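Local coordinates for protein 2-dehydropantoate 2-reductase (Geobacter metallireducens, PDB 3HN2) that probably catalyses the NADPH-dependent reduction of ketopantoate to pantoic acid, a step on the route to pantothenate, at residues L200-V204 and N205-A209; R214-V217 and R218-L222; A226-A230 and Q231-T235; L246-T249 and D250-E254. All coordinates share one frame; numbering follows the deposited sequence.

Contact 1: residues L200-V204 and N205-A209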
ATOM      1  N   LEU A 200     -13.593  -6.434  15.372  1.00 36.08           N
ATOM      2  CA  LEU A 200     -12.673  -6.134  16.461  1.00 45.72           C
ATOM      3  C   LEU A 200     -12.622  -4.644  16.779  1.00 46.20           C
ATOM      4  O   LEU A 200     -12.099  -4.253  17.822  1.00 50.53           O
ATOM      5  CB  LEU A 200     -11.261  -6.630  16.114  1.00 44.85           C
ATOM      6  CG  LEU A 200     -10.990  -8.138  16.149  1.00 49.73           C
ATOM      7  CD1 LEU A 200      -9.785  -8.489  15.298  1.00 38.61           C
ATOM      8  CD2 LEU A 200     -10.809  -8.644  17.579  1.00 40.47           C
ATOM      9  N   GLN A 201     -13.203  -3.833  15.889  1.00 46.58           N
ATOM     10  CA  GLN A 201     -13.052  -2.363  15.860  1.00 39.93           C
ATOM     11  C   GLN A 201     -11.600  -1.867  15.977  1.00 44.72           C
ATOM     12  O   GLN A 201     -11.276  -1.011  16.802  1.00 55.60           O
ATOM     13  CB  GLN A 201     -14.049  -1.606  16.770  1.00 28.40           C
ATOM     14  CG  GLN A 201     -14.892  -2.451  17.719  1.00 45.54           C
ATOM     15  CD  GLN A 201     -16.213  -1.806  18.074  1.00 58.93           C
ATOM     16  OE1 GLN A 201     -16.924  -1.290  17.207  1.00 64.69           O
ATOM     17  NE2 GLN A 201     -16.560  -1.844  19.356  1.00 70.64           N
ATOM     18  N   GLN A 202     -10.737  -2.428  15.132  1.00 44.01           N
ATOM     19  CA  GLN A 202      -9.332  -2.033  15.050  1.00 47.24           C
ATOM     20  C   GLN A 202      -8.949  -1.797  13.591  1.00 49.92           C
ATOM     21  O   GLN A 202      -9.496  -2.448  12.714  1.00 56.19           O
ATOM     22  CB  GLN A 202      -8.445  -3.139  15.618  1.00 46.83           C
ATOM     23  CG  GLN A 202      -8.637  -3.427  17.093  1.00 40.40           C
ATOM     24  CD  GLN A 202      -8.187  -4.824  17.462  1.00 43.59           C
ATOM     25  OE1 GLN A 202      -7.429  -5.456  16.729  1.00 42.57           O
ATOM     26  NE2 GLN A 202      -8.655  -5.316  18.600  1.00 45.28           N
ATOM     27  N   PRO A 203      -8.004  -0.873  13.322  1.00 54.55           N
ATOM     28  CA  PRO A 203      -7.509  -0.700  11.944  1.00 54.76           C
ATOM     29  C   PRO A 203      -6.657  -1.878  11.437  1.00 59.38           C
ATOM     30  O   PRO A 203      -6.285  -2.760  12.220  1.00 61.20           O
ATOM     31  CB  PRO A 203      -6.663   0.571  12.036  1.00 53.25           C
ATOM     32  CG  PRO A 203      -6.221   0.621  13.457  1.00 51.40           C
ATOM     33  CD  PRO A 203      -7.364   0.074  14.255  1.00 54.51           C
ATOM     34  N   VAL A 204      -6.346  -1.873  10.139  1.00 61.03           N
ATOM     35  CA  VAL A 204      -5.703  -3.018   9.463  1.00 58.84           C
ATOM     36  C   VAL A 204      -4.300  -3.390   9.979  1.00 51.74           C
ATOM     37  O   VAL A 204      -3.944  -4.568   9.997  1.00 54.93           O
ATOM     38  CB  VAL A 204      -5.698  -2.882   7.896  1.00 51.98           C
ATOM     39  CG1 VAL A 204      -7.106  -2.804   7.356  1.00 60.00           C
ATOM     40  CG2 VAL A 204      -4.902  -1.669   7.428  1.00 57.47           C
ATOM     41  N   ASN A 205      -3.528  -2.395  10.412  1.00 45.70           N
ATOM     42  CA  ASN A 205      -2.155  -2.616  10.900  1.00 45.98           C
ATOM     43  C   ASN A 205      -2.052  -3.523  12.122  1.00 44.51           C
ATOM     44  O   ASN A 205      -1.073  -4.249  12.275  1.00 54.33           O
ATOM     45  CB  ASN A 205      -1.458  -1.289  11.192  1.00 37.54           C
ATOM     46  CG  ASN A 205      -2.158  -0.482  12.267  1.00 44.90           C
ATOM     47  OD1 ASN A 205      -3.194   0.132  12.028  1.00 34.62           O
ATOM     48  ND2 ASN A 205      -1.586  -0.474  13.462  1.00 55.45           N
ATOM     49  N   LEU A 206      -3.070  -3.473  12.976  1.00 43.32           N
ATOM     50  CA  LEU A 206      -3.148  -4.309  14.163  1.00 41.03           C
ATOM     51  C   LEU A 206      -3.458  -5.763  13.821  1.00 45.94           C
ATOM     52  O   LEU A 206      -2.764  -6.664  14.305  1.00 46.39           O
ATOM     53  CB  LEU A 206      -4.179  -3.745  15.144  1.00 45.99           C
ATOM     54  CG  LEU A 206      -3.898  -2.352  15.726  1.00 47.46           C
ATOM     55  CD1 LEU A 206      -4.958  -1.983  16.751  1.00 45.33           C
ATOM     56  CD2 LEU A 206      -2.507  -2.270  16.344  1.00 41.72           C
ATOM     57  N   ILE A 207      -4.485  -5.980  12.984  1.00 46.00           N
ATOM     58  CA  ILE A 207      -4.841  -7.308  12.443  1.00 24.24           C
ATOM     59  C   ILE A 207      -3.613  -7.971  11.820  1.00 25.50           C
ATOM     60  O   ILE A 207      -3.369  -9.157  12.027  1.00 31.33           O
ATOM     61  CB  ILE A 207      -6.008  -7.232  11.385  1.00 37.52           C
ATOM     62  CG1 ILE A 207      -7.377  -7.174  12.067  1.00 35.91           C
ATOM     63  CG2 ILE A 207      -6.014  -8.456  10.445  1.00  9.19           C
ATOM     64  CD1 ILE A 207      -7.856  -5.782  12.420  1.00 52.72           C
ATOM     65  N   LEU A 208      -2.834  -7.179  11.086  1.00 29.07           N
ATOM     66  CA  LEU A 208      -1.584  -7.621  10.467  1.00 37.68           C
ATOM     67  C   LEU A 208      -0.378  -7.751  11.408  1.00 42.54           C
ATOM     68  O   LEU A 208       0.647  -8.285  10.999  1.00 48.95           O
ATOM     69  CB  LEU A 208      -1.221  -6.669   9.318  1.00 40.93           C
ATOM     70  CG  LEU A 208      -1.631  -7.003   7.875  1.00 42.94           C
ATOM     71  CD1 LEU A 208      -2.451  -8.290   7.749  1.00 36.36           C
ATOM     72  CD2 LEU A 208      -2.358  -5.829   7.241  1.00 50.56           C
ATOM     73  N   ALA A 209      -0.479  -7.260  12.643  1.00 43.44           N
ATOM     74  CA  ALA A 209       0.701  -7.228  13.534  1.00 54.13           C
ATOM     75  C   ALA A 209       0.997  -8.565  14.205  1.00 58.50           C
ATOM     76  O   ALA A 209       2.156  -8.958  14.305  1.00 63.60           O
ATOM     77  CB  ALA A 209       0.592  -6.118  14.576  1.00 45.43           C
TER
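Q202 and P203 meet L206 at the start of the short helix 204-207. The CD1 methyl of L206 lies 3.8 Å from CB of Q202, the two side chains crossing at about a right angle, and 4.0 Å from CD of P203, so one methyl bridges the chain just before the helix. I207 works on another side: its CD1 rests 3.4 Å from the carbonyl O of P203, and its CG1 is grazed by CD1 of L200. With CG of N205 held between backbone N and carbonyl carbon (chi1 61°), its amide turns back along the chain and OD1 comes within 3.4 Å of CG in the P203 ring. That is packing and not a bond; the amide's polar anchorage lies across the dimer interface, where ND2 donates to OD1 of N50 of the second subunit.

Behind these side chains stands the backbone of the first turn. P203 is at the N-cap position, and its carbonyl O accepts a weak hydrogen bond from L206 N; L208 N reaches V204 O at 3.0 Å with an N-H...O angle of 158°. V204 itself faces F193 and C197 of helix 179-200. Chemically the turn is two-sided: aliphatic contacts, one good backbone bond and one weak one hold it together, while ND2 of N205 reaches across to the second subunit.

Contact 2: residues R214-V217 and R218-L222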
ATOM      1  N   ARG A 214      -2.206 -13.067  11.094  1.00 61.30           N
ATOM      2  CA  ARG A 214      -1.805 -13.106   9.686  1.00 54.57           C
ATOM      3  C   ARG A 214      -2.129 -14.476   9.100  1.00 49.71           C
ATOM      4  O   ARG A 214      -2.582 -14.572   7.959  1.00 58.03           O
ATOM      5  CB  ARG A 214      -0.312 -12.816   9.521  1.00 53.09           C
ATOM      6  CG  ARG A 214       0.129 -11.439   9.976  1.00 56.66           C
ATOM      7  CD  ARG A 214       1.630 -11.238   9.754  1.00 58.57           C
ATOM      8  NE  ARG A 214       1.934 -11.007   8.344  1.00 72.47           N
ATOM      9  CZ  ARG A 214       1.984  -9.809   7.767  1.00 69.75           C
ATOM     10  NH1 ARG A 214       2.258  -9.713   6.472  1.00 74.27           N
ATOM     11  NH2 ARG A 214       1.757  -8.707   8.473  1.00 57.30           N
ATOM     12  N   LYS A 215      -1.897 -15.522   9.897  1.00 46.05           N
ATOM     13  CA  LYS A 215      -2.231 -16.907   9.544  1.00 43.99           C
ATOM     14  C   LYS A 215      -3.744 -17.088   9.364  1.00 39.96           C
ATOM     15  O   LYS A 215      -4.189 -17.836   8.485  1.00 47.18           O
ATOM     16  CB  LYS A 215      -1.687 -17.860  10.613  1.00 41.02           C
ATOM     17  CG  LYS A 215      -1.898 -19.351  10.358  1.00 47.59           C
ATOM     18  CD  LYS A 215      -1.178 -20.172  11.422  1.00 52.01           C
ATOM     19  CE  LYS A 215      -1.313 -21.668  11.194  1.00 58.36           C
ATOM     20  NZ  LYS A 215      -2.519 -22.229  11.862  1.00 72.01           N
ATOM     21  N   LEU A 216      -4.517 -16.380  10.189  1.00 28.50           N
ATOM     22  CA  LEU A 216      -5.969 -16.339  10.073  1.00 35.93           C
ATOM     23  C   LEU A 216      -6.388 -15.696   8.750  1.00 40.37           C
ATOM     24  O   LEU A 216      -7.178 -16.270   8.015  1.00 28.07           O
ATOM     25  CB  LEU A 216      -6.564 -15.534  11.222  1.00 26.91           C
ATOM     26  CG  LEU A 216      -7.920 -15.889  11.841  1.00 30.23           C
ATOM     27  CD1 LEU A 216      -8.586 -14.584  12.244  1.00 11.24           C
ATOM     28  CD2 LEU A 216      -8.858 -16.716  10.954  1.00 46.39           C
ATOM     29  N   VAL A 217      -5.849 -14.504   8.479  1.00 40.67           N
ATOM     30  CA  VAL A 217      -6.094 -13.770   7.248  1.00 36.24           C
ATOM     31  C   VAL A 217      -5.749 -14.633   6.043  1.00 43.02           C
ATOM     32  O   VAL A 217      -6.549 -14.734   5.115  1.00 35.19           O
ATOM     33  CB  VAL A 217      -5.337 -12.416   7.227  1.00 28.15           C
ATOM     34  CG1 VAL A 217      -5.385 -11.768   5.856  1.00 56.33           C
ATOM     35  CG2 VAL A 217      -5.955 -11.475   8.220  1.00 45.65           C
ATOM     36  N   ARG A 218      -4.589 -15.292   6.091  1.00 46.95           N
ATOM     37  CA  ARG A 218      -4.198 -16.276   5.073  1.00 47.35           C
ATOM     38  C   ARG A 218      -5.284 -17.320   4.821  1.00 41.37           C
ATOM     39  O   ARG A 218      -5.623 -17.583   3.676  1.00 41.20           O
ATOM     40  CB  ARG A 218      -2.905 -16.989   5.467  1.00 41.64           C
ATOM     41  CG  ARG A 218      -1.641 -16.219   5.166  1.00 56.81           C
ATOM     42  CD  ARG A 218      -0.446 -16.926   5.762  1.00 61.93           C
ATOM     43  NE  ARG A 218       0.644 -15.998   6.053  1.00 82.15           N
ATOM     44  CZ  ARG A 218       1.456 -16.099   7.102  1.00 85.72           C
ATOM     45  NH1 ARG A 218       2.420 -15.205   7.280  1.00 96.55           N
ATOM     46  NH2 ARG A 218       1.301 -17.084   7.982  1.00 72.16           N
ATOM     47  N   GLY A 219      -5.815 -17.895   5.902  1.00 38.46           N
ATOM     48  CA  GLY A 219      -6.815 -18.951   5.832  1.00 25.52           C
ATOM     49  C   GLY A 219      -8.139 -18.470   5.273  1.00 38.78           C
ATOM     50  O   GLY A 219      -8.737 -19.140   4.419  1.00 35.44           O
ATOM     51  N   ILE A 220      -8.587 -17.309   5.750  1.00 31.54           N
ATOM     52  CA  ILE A 220      -9.791 -16.661   5.238  1.00 43.49           C
ATOM     53  C   ILE A 220      -9.645 -16.427   3.734  1.00 46.45           C
ATOM     54  O   ILE A 220     -10.533 -16.787   2.950  1.00 47.46           O
ATOM     55  CB  ILE A 220     -10.078 -15.328   5.972  1.00 45.22           C
ATOM     56  CG1 ILE A 220     -10.517 -15.597   7.410  1.00 43.90           C
ATOM     57  CG2 ILE A 220     -11.165 -14.521   5.253  1.00 50.18           C
ATOM     58  CD1 ILE A 220     -10.385 -14.384   8.330  1.00 64.00           C
ATOM     59  N   MET A 221      -8.499 -15.860   3.354  1.00 40.37           N
ATOM     60  CA  MET A 221      -8.151 -15.594   1.965  1.00 29.38           C
ATOM     61  C   MET A 221      -8.153 -16.823   1.066  1.00 42.61           C
ATOM     62  O   MET A 221      -8.734 -16.787  -0.028  1.00 35.33           O
ATOM     63  CB  MET A 221      -6.802 -14.915   1.885  1.00 19.58           C
ATOM     64  CG  MET A 221      -6.875 -13.449   2.198  1.00 14.43           C
ATOM     65  SD  MET A 221      -5.384 -12.607   1.665  1.00 20.50           S
ATOM     66  CE  MET A 221      -5.888 -10.961   2.105  1.00  2.00           C
ATOM     67  N   LEU A 222      -7.524 -17.906   1.531  1.00 35.47           N
ATOM     68  CA  LEU A 222      -7.531 -19.178   0.795  1.00 40.19           C
ATOM     69  C   LEU A 222      -8.933 -19.760   0.520  1.00 38.19           C
ATOM     70  O   LEU A 222      -9.125 -20.456  -0.476  1.00 39.56           O
ATOM     71  CB  LEU A 222      -6.676 -20.218   1.507  1.00 20.51           C
ATOM     72  CG  LEU A 222      -5.162 -20.035   1.386  1.00 48.81           C
ATOM     73  CD1 LEU A 222      -4.401 -20.679   2.560  1.00 28.82           C
ATOM     74  CD2 LEU A 222      -4.677 -20.569   0.064  1.00 35.48           C
TER
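R214-V217 and R218-L222 are consecutive turns of helix 211-229, joined by four successive i to i+4 backbone bonds. R218 N donates to R214 O at 2.8 Å, and the bonds from I220 N to L216 O and from M221 N to V217 O are comparably straight. The G219 N to K215 O bond is more bent, with an N-H...O angle of 148°.

R218 folds back over the preceding turn. Its CG is anti to its own carbonyl carbon (chi1 -81°), which sends the extended chain toward the N-terminal end of the helix; CG passes 3.4 Å from R214 O, and one face of the guanidinium lies over R214 O and K215 N. NH1 of R218 sits at the edge of the R214 guanidinium, near its plane and 4.4 Å from R214 NE. On another side, L216 CD2 meets I220 CD1 at 3.8 Å, the two chains crossing at a slant. V217 and M221 instead lie alongside, pointing the same way, with CG1 of V217 3.9 Å from CE of M221; F193 of helix 179-200 packs against both.

Two like charges thus stand close on one flank. That of R214 is probably offset in part by L208 O, to which its NH2 donates, and weakly by D250, its partner in a long ion pair. V217, I220 and M221 turn hydrocarbon to helix 179-200, so the helix sets charge beside L246 and an apolar surface against its other neighbour.

Contact 3: residues A226-A230 and Q231-T235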
ATOM      1  N   ALA A 226     -10.736 -20.429  -3.060  1.00 38.77           N
ATOM      2  CA  ALA A 226     -11.330 -21.738  -3.344  1.00 43.95           C
ATOM      3  C   ALA A 226     -12.783 -21.621  -3.819  1.00 51.68           C
ATOM      4  O   ALA A 226     -13.227 -22.367  -4.701  1.00 53.35           O
ATOM      5  CB  ALA A 226     -11.243 -22.626  -2.136  1.00 38.71           C
ATOM      6  N   GLY A 227     -13.506 -20.667  -3.241  1.00 53.02           N
ATOM      7  CA  GLY A 227     -14.866 -20.359  -3.653  1.00 52.50           C
ATOM      8  C   GLY A 227     -14.900 -19.631  -4.978  1.00 60.66           C
ATOM      9  O   GLY A 227     -15.906 -19.671  -5.686  1.00 69.31           O
ATOM     10  N   ALA A 228     -13.798 -18.964  -5.315  1.00 62.57           N
ATOM     11  CA  ALA A 228     -13.678 -18.253  -6.584  1.00 56.96           C
ATOM     12  C   ALA A 228     -13.349 -19.202  -7.727  1.00 54.93           C
ATOM     13  O   ALA A 228     -13.928 -19.104  -8.799  1.00 60.38           O
ATOM     14  CB  ALA A 228     -12.622 -17.175  -6.490  1.00 57.35           C
ATOM     15  N   ASN A 229     -12.417 -20.121  -7.487  1.00 55.59           N
ATOM     16  CA  ASN A 229     -11.895 -20.990  -8.538  1.00 47.67           C
ATOM     17  C   ASN A 229     -12.874 -22.029  -9.060  1.00 50.74           C
ATOM     18  O   ASN A 229     -12.728 -22.512 -10.185  1.00 57.89           O
ATOM     19  CB  ASN A 229     -10.592 -21.648  -8.090  1.00 36.81           C
ATOM     20  CG  ASN A 229      -9.428 -20.685  -8.116  1.00 51.17           C
ATOM     21  OD1 ASN A 229      -9.392 -19.764  -8.941  1.00 31.85           O
ATOM     22  ND2 ASN A 229      -8.462 -20.888  -7.215  1.00 38.34           N
ATOM     23  N   ALA A 230     -13.878 -22.352  -8.256  1.00 51.05           N
ATOM     24  CA  ALA A 230     -14.924 -23.264  -8.687  1.00 59.64           C
ATOM     25  C   ALA A 230     -16.199 -22.520  -9.108  1.00 63.41           C
ATOM     26  O   ALA A 230     -17.306 -23.019  -8.908  1.00 66.14           O
ATOM     27  CB  ALA A 230     -15.215 -24.278  -7.598  1.00 57.20           C
ATOM     28  N   GLN A 231     -16.033 -21.341  -9.709  1.00 65.02           N
ATOM     29  CA  GLN A 231     -17.170 -20.490 -10.077  1.00 68.44           C
ATOM     30  C   GLN A 231     -17.315 -20.275 -11.593  1.00 70.50           C
ATOM     31  O   GLN A 231     -18.082 -19.414 -12.042  1.00 68.00           O
ATOM     32  CB  GLN A 231     -17.079 -19.141  -9.352  1.00 66.60           C
ATOM     33  CG  GLN A 231     -18.416 -18.587  -8.890  1.00 69.86           C
ATOM     34  CD  GLN A 231     -19.073 -19.457  -7.838  1.00 63.77           C
ATOM     35  OE1 GLN A 231     -20.241 -19.820  -7.962  1.00 63.37           O
ATOM     36  NE2 GLN A 231     -18.322 -19.802  -6.799  1.00 59.46           N
ATOM     37  N   GLY A 232     -16.584 -21.066 -12.373  1.00 69.33           N
ATOM     38  CA  GLY A 232     -16.628 -20.966 -13.830  1.00 68.84           C
ATOM     39  C   GLY A 232     -15.838 -19.784 -14.357  1.00 68.58           C
ATOM     40  O   GLY A 232     -16.238 -19.138 -15.330  1.00 70.07           O
ATOM     41  N   LEU A 233     -14.711 -19.506 -13.708  1.00 64.05           N
ATOM     42  CA  LEU A 233     -13.828 -18.425 -14.114  1.00 56.26           C
ATOM     43  C   LEU A 233     -13.009 -18.853 -15.321  1.00 60.65           C
ATOM     44  O   LEU A 233     -12.616 -20.019 -15.426  1.00 60.03           O
ATOM     45  CB  LEU A 233     -12.904 -18.031 -12.961  1.00 54.08           C
ATOM     46  CG  LEU A 233     -13.276 -16.860 -12.039  1.00 54.25           C
ATOM     47  CD1 LEU A 233     -14.766 -16.802 -11.685  1.00 32.85           C
ATOM     48  CD2 LEU A 233     -12.415 -16.892 -10.773  1.00 42.02           C
ATOM     49  N   ALA A 234     -12.765 -17.906 -16.228  1.00 59.47           N
ATOM     50  CA  ALA A 234     -11.972 -18.145 -17.434  1.00 57.31           C
ATOM     51  C   ALA A 234     -10.515 -18.480 -17.098  1.00 63.56           C
ATOM     52  O   ALA A 234      -9.901 -19.328 -17.748  1.00 68.49           O
ATOM     53  CB  ALA A 234     -12.046 -16.942 -18.364  1.00 48.79           C
ATOM     54  N   THR A 235      -9.977 -17.815 -16.078  1.00 59.14           N
ATOM     55  CA  THR A 235      -8.612 -18.063 -15.618  1.00 61.37           C
ATOM     56  C   THR A 235      -8.548 -18.181 -14.085  1.00 57.83           C
ATOM     57  O   THR A 235      -9.101 -17.346 -13.362  1.00 53.83           O
ATOM     58  CB  THR A 235      -7.600 -17.017 -16.187  1.00 61.26           C
ATOM     59  OG1 THR A 235      -6.347 -17.130 -15.507  1.00 62.48           O
ATOM     60  CG2 THR A 235      -8.126 -15.587 -16.050  1.00 73.05           C
TER
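One good hydrogen bond and one weak one tie Q231 back onto the last turn of helix 211-229, the first from its side chain and the second from its backbone. NE2 of Q231 donates to G227 O at 2.7 Å, approaching nearly along the carbonyl axis (C=O...N angle 170°), with the acceptor only 2° out of the amide plane. A bend at chi2 (65°) turns the amide back to that oxygen, and a further weak bond from NE2 goes to Y281 O. The backbone N of Q231 makes its weak bond to A228 O, at 3.2 Å.

Van der Waals contacts crowd the same A228 carbonyl. CB of Q231 lies 3.2 Å from A228 O, and CD2 of L233 approaches that oxygen to 3.3 Å. The one purely hydrocarbon touch is looser, CD2 of L233 meeting CB of A228 at 4.3 Å. W184 of helix 179-200 packs on A228 and Q231, while L233 reaches K180 and R181 of the same helix.

Together these contacts close the C-terminal end of a helix: a glutamine side chain satisfies the G227 carbonyl that the departing chain leaves behind, and a leucine two residues further on folds back beside the next one. G232, between Q231 and L233, takes a positive phi, which favours glycine and is common where an alpha-helix terminates, here within the helical C-terminal domain of the ketopantoate reductase family.

Contact 4: residues L246-T249 and D250-E254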
ATOM      1  N   LEU A 246      -1.429  -9.594   1.392  1.00 40.19           N
ATOM      2  CA  LEU A 246      -0.804  -9.530   2.699  1.00 52.47           C
ATOM      3  C   LEU A 246       0.194  -8.373   2.704  1.00 59.22           C
ATOM      4  O   LEU A 246       0.182  -7.541   3.613  1.00 62.48           O
ATOM      5  CB  LEU A 246      -0.115 -10.867   2.995  1.00 51.32           C
ATOM      6  CG  LEU A 246      -0.091 -11.513   4.384  1.00 45.78           C
ATOM      7  CD1 LEU A 246      -1.374 -11.318   5.180  1.00 31.88           C
ATOM      8  CD2 LEU A 246       0.212 -13.001   4.236  1.00 52.52           C
ATOM      9  N   GLU A 247       1.017  -8.304   1.657  1.00 64.69           N
ATOM     10  CA  GLU A 247       2.029  -7.249   1.510  1.00 62.01           C
ATOM     11  C   GLU A 247       1.433  -5.911   1.072  1.00 56.24           C
ATOM     12  O   GLU A 247       1.943  -4.860   1.446  1.00 50.33           O
ATOM     13  CB  GLU A 247       3.119  -7.675   0.523  1.00 60.14           C
ATOM     14  CG  GLU A 247       4.060  -8.769   1.033  1.00 63.90           C
ATOM     15  CD  GLU A 247       5.071  -9.219  -0.019  1.00 69.37           C
ATOM     16  OE1 GLU A 247       5.749 -10.246   0.203  1.00 69.58           O
ATOM     17  OE2 GLU A 247       5.192  -8.549  -1.070  1.00 81.12           O
ATOM     18  N   PHE A 248       0.365  -5.963   0.273  1.00 56.21           N
ATOM     19  CA  PHE A 248      -0.326  -4.766  -0.228  1.00 51.40           C
ATOM     20  C   PHE A 248      -0.964  -3.969   0.902  1.00 47.57           C
ATOM     21  O   PHE A 248      -0.820  -2.750   0.957  1.00 52.61           O
ATOM     22  CB  PHE A 248      -1.379  -5.167  -1.274  1.00 59.77           C
ATOM     23  CG  PHE A 248      -2.312  -4.058  -1.687  1.00 60.22           C
ATOM     24  CD1 PHE A 248      -1.910  -3.101  -2.613  1.00 64.08           C
ATOM     25  CD2 PHE A 248      -3.610  -4.001  -1.182  1.00 64.36           C
ATOM     26  CE1 PHE A 248      -2.773  -2.087  -3.006  1.00 65.41           C
ATOM     27  CE2 PHE A 248      -4.480  -2.989  -1.567  1.00 81.97           C
ATOM     28  CZ  PHE A 248      -4.063  -2.031  -2.485  1.00 76.00           C
ATOM     29  N   THR A 249      -1.651  -4.671   1.804  1.00 46.24           N
ATOM     30  CA  THR A 249      -2.357  -4.052   2.930  1.00 43.81           C
ATOM     31  C   THR A 249      -1.364  -3.508   3.968  1.00 47.81           C
ATOM     32  O   THR A 249      -1.699  -2.624   4.751  1.00 53.20           O
ATOM     33  CB  THR A 249      -3.361  -5.049   3.587  1.00 45.89           C
ATOM     34  OG1 THR A 249      -3.848  -5.958   2.599  1.00 13.11           O
ATOM     35  CG2 THR A 249      -4.563  -4.337   4.176  1.00 13.44           C
ATOM     36  N   ASP A 250      -0.136  -4.022   3.932  1.00 51.07           N
ATOM     37  CA  ASP A 250       0.936  -3.623   4.842  1.00 46.22           C
ATOM     38  C   ASP A 250       1.517  -2.238   4.511  1.00 52.91           C
ATOM     39  O   ASP A 250       2.286  -1.675   5.296  1.00 53.30           O
ATOM     40  CB  ASP A 250       2.047  -4.677   4.805  1.00 50.40           C
ATOM     41  CG  ASP A 250       2.613  -4.991   6.181  1.00 70.82           C
ATOM     42  OD1 ASP A 250       3.081  -6.134   6.376  1.00 77.97           O
ATOM     43  OD2 ASP A 250       2.590  -4.108   7.069  1.00 77.12           O
ATOM     44  N   ALA A 251       1.151  -1.698   3.349  1.00 48.98           N
ATOM     45  CA  ALA A 251       1.586  -0.369   2.913  1.00 43.39           C
ATOM     46  C   ALA A 251       0.517   0.695   3.171  1.00 41.17           C
ATOM     47  O   ALA A 251       0.617   1.825   2.683  1.00 37.65           O
ATOM     48  CB  ALA A 251       1.946  -0.400   1.432  1.00 40.87           C
ATOM     49  N   MET A 252      -0.504   0.326   3.939  1.00 39.61           N
ATOM     50  CA  MET A 252      -1.671   1.172   4.134  1.00 39.06           C
ATOM     51  C   MET A 252      -1.653   1.847   5.480  1.00 44.06           C
ATOM     52  O   MET A 252      -2.522   2.674   5.764  1.00 46.96           O
ATOM     53  CB  MET A 252      -2.949   0.348   4.016  1.00 44.39           C
ATOM     54  CG  MET A 252      -3.395   0.062   2.602  1.00 37.40           C
ATOM     55  SD  MET A 252      -4.789  -1.058   2.682  1.00 44.30           S
ATOM     56  CE  MET A 252      -5.780  -0.536   1.275  1.00 23.48           C
ATOM     57  N   GLY A 253      -0.671   1.484   6.306  1.00 53.20           N
ATOM     58  CA  GLY A 253      -0.539   2.004   7.664  1.00 46.52           C
ATOM     59  C   GLY A 253      -1.782   1.751   8.499  1.00 52.88           C
ATOM     60  O   GLY A 253      -2.297   0.633   8.540  1.00 55.50           O
ATOM     61  N   GLU A 254      -2.279   2.818   9.120  1.00 52.76           N
ATOM     62  CA  GLU A 254      -3.381   2.755  10.072  1.00 53.49           C
ATOM     63  C   GLU A 254      -4.741   2.995   9.393  1.00 52.67           C
ATOM     64  O   GLU A 254      -5.455   3.948   9.716  1.00 58.56           O
ATOM     65  CB  GLU A 254      -3.129   3.770  11.196  1.00 43.63           C
ATOM     66  CG  GLU A 254      -3.829   3.465  12.517  1.00 62.67           C
ATOM     67  CD  GLU A 254      -3.586   4.528  13.579  1.00 63.98           C
ATOM     68  OE1 GLU A 254      -3.652   4.189  14.778  1.00 73.91           O
ATOM     69  OE2 GLU A 254      -3.333   5.700  13.223  1.00 70.35           O
TER
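D250, T249 and M252 carry the contact where a type I beta turn, from T249 to M252, follows on helix 241-249. The turn's bond, M252 N to T249 O, is 3.3 Å long, and its donor stands above the carbonyl plane, 63° out of it. A251 N reaches F248 O in a similar way, whereas the bond from D250 N to E247 O is weak.

T249 and M252 also meet through their side chains, SD of M252 lying 3.6 Å from CG2 of T249. On the other branch of T249, OG1 lies beside its own backbone N and is engaged by M245 O and by NE1 of W189, which fixes how the threonine is rotated and hence where its methyl meets the sulfur. D250 folds CB against the preceding helical turn, 3.4 Å from E247 O and 3.6 Å from L246 O.

F248 adds a Met-aromatic contact to this group. Its ring meets F127 at a steep angle, and F248 also packs against E247 of the second subunit, so this part of the chain lies at the dimer interface. M252 SD is 5.4 Å from the F248 ring centroid, oblique to the ring; the bend at chi3 (147°) brings the terminal methyl in, and CE of M252 comes to rest 4.0 Å from CE2 of F248.

All four contacts belong to the helical C-terminal part of the chain. Contacts 1, 2 and 4 form a cluster: the centres of contacts 1 and 4 are about 11 Å apart, those of 1 and 2 about 14 Å, and those of 2 and 4 about 15 Å. R214 joins the three, its NH2 lying 2.8 Å from L208 O and, in the long, weak pair, 3.6 Å from D250 OD1. P203 packs on E254, V204 on G253 and N205 on both, and contacts 1 and 4 each touch the second subunit. Contact 3 stands apart at the far end of the helix that contact 2 uses, about 15 Å from contact 4 between nearest atoms.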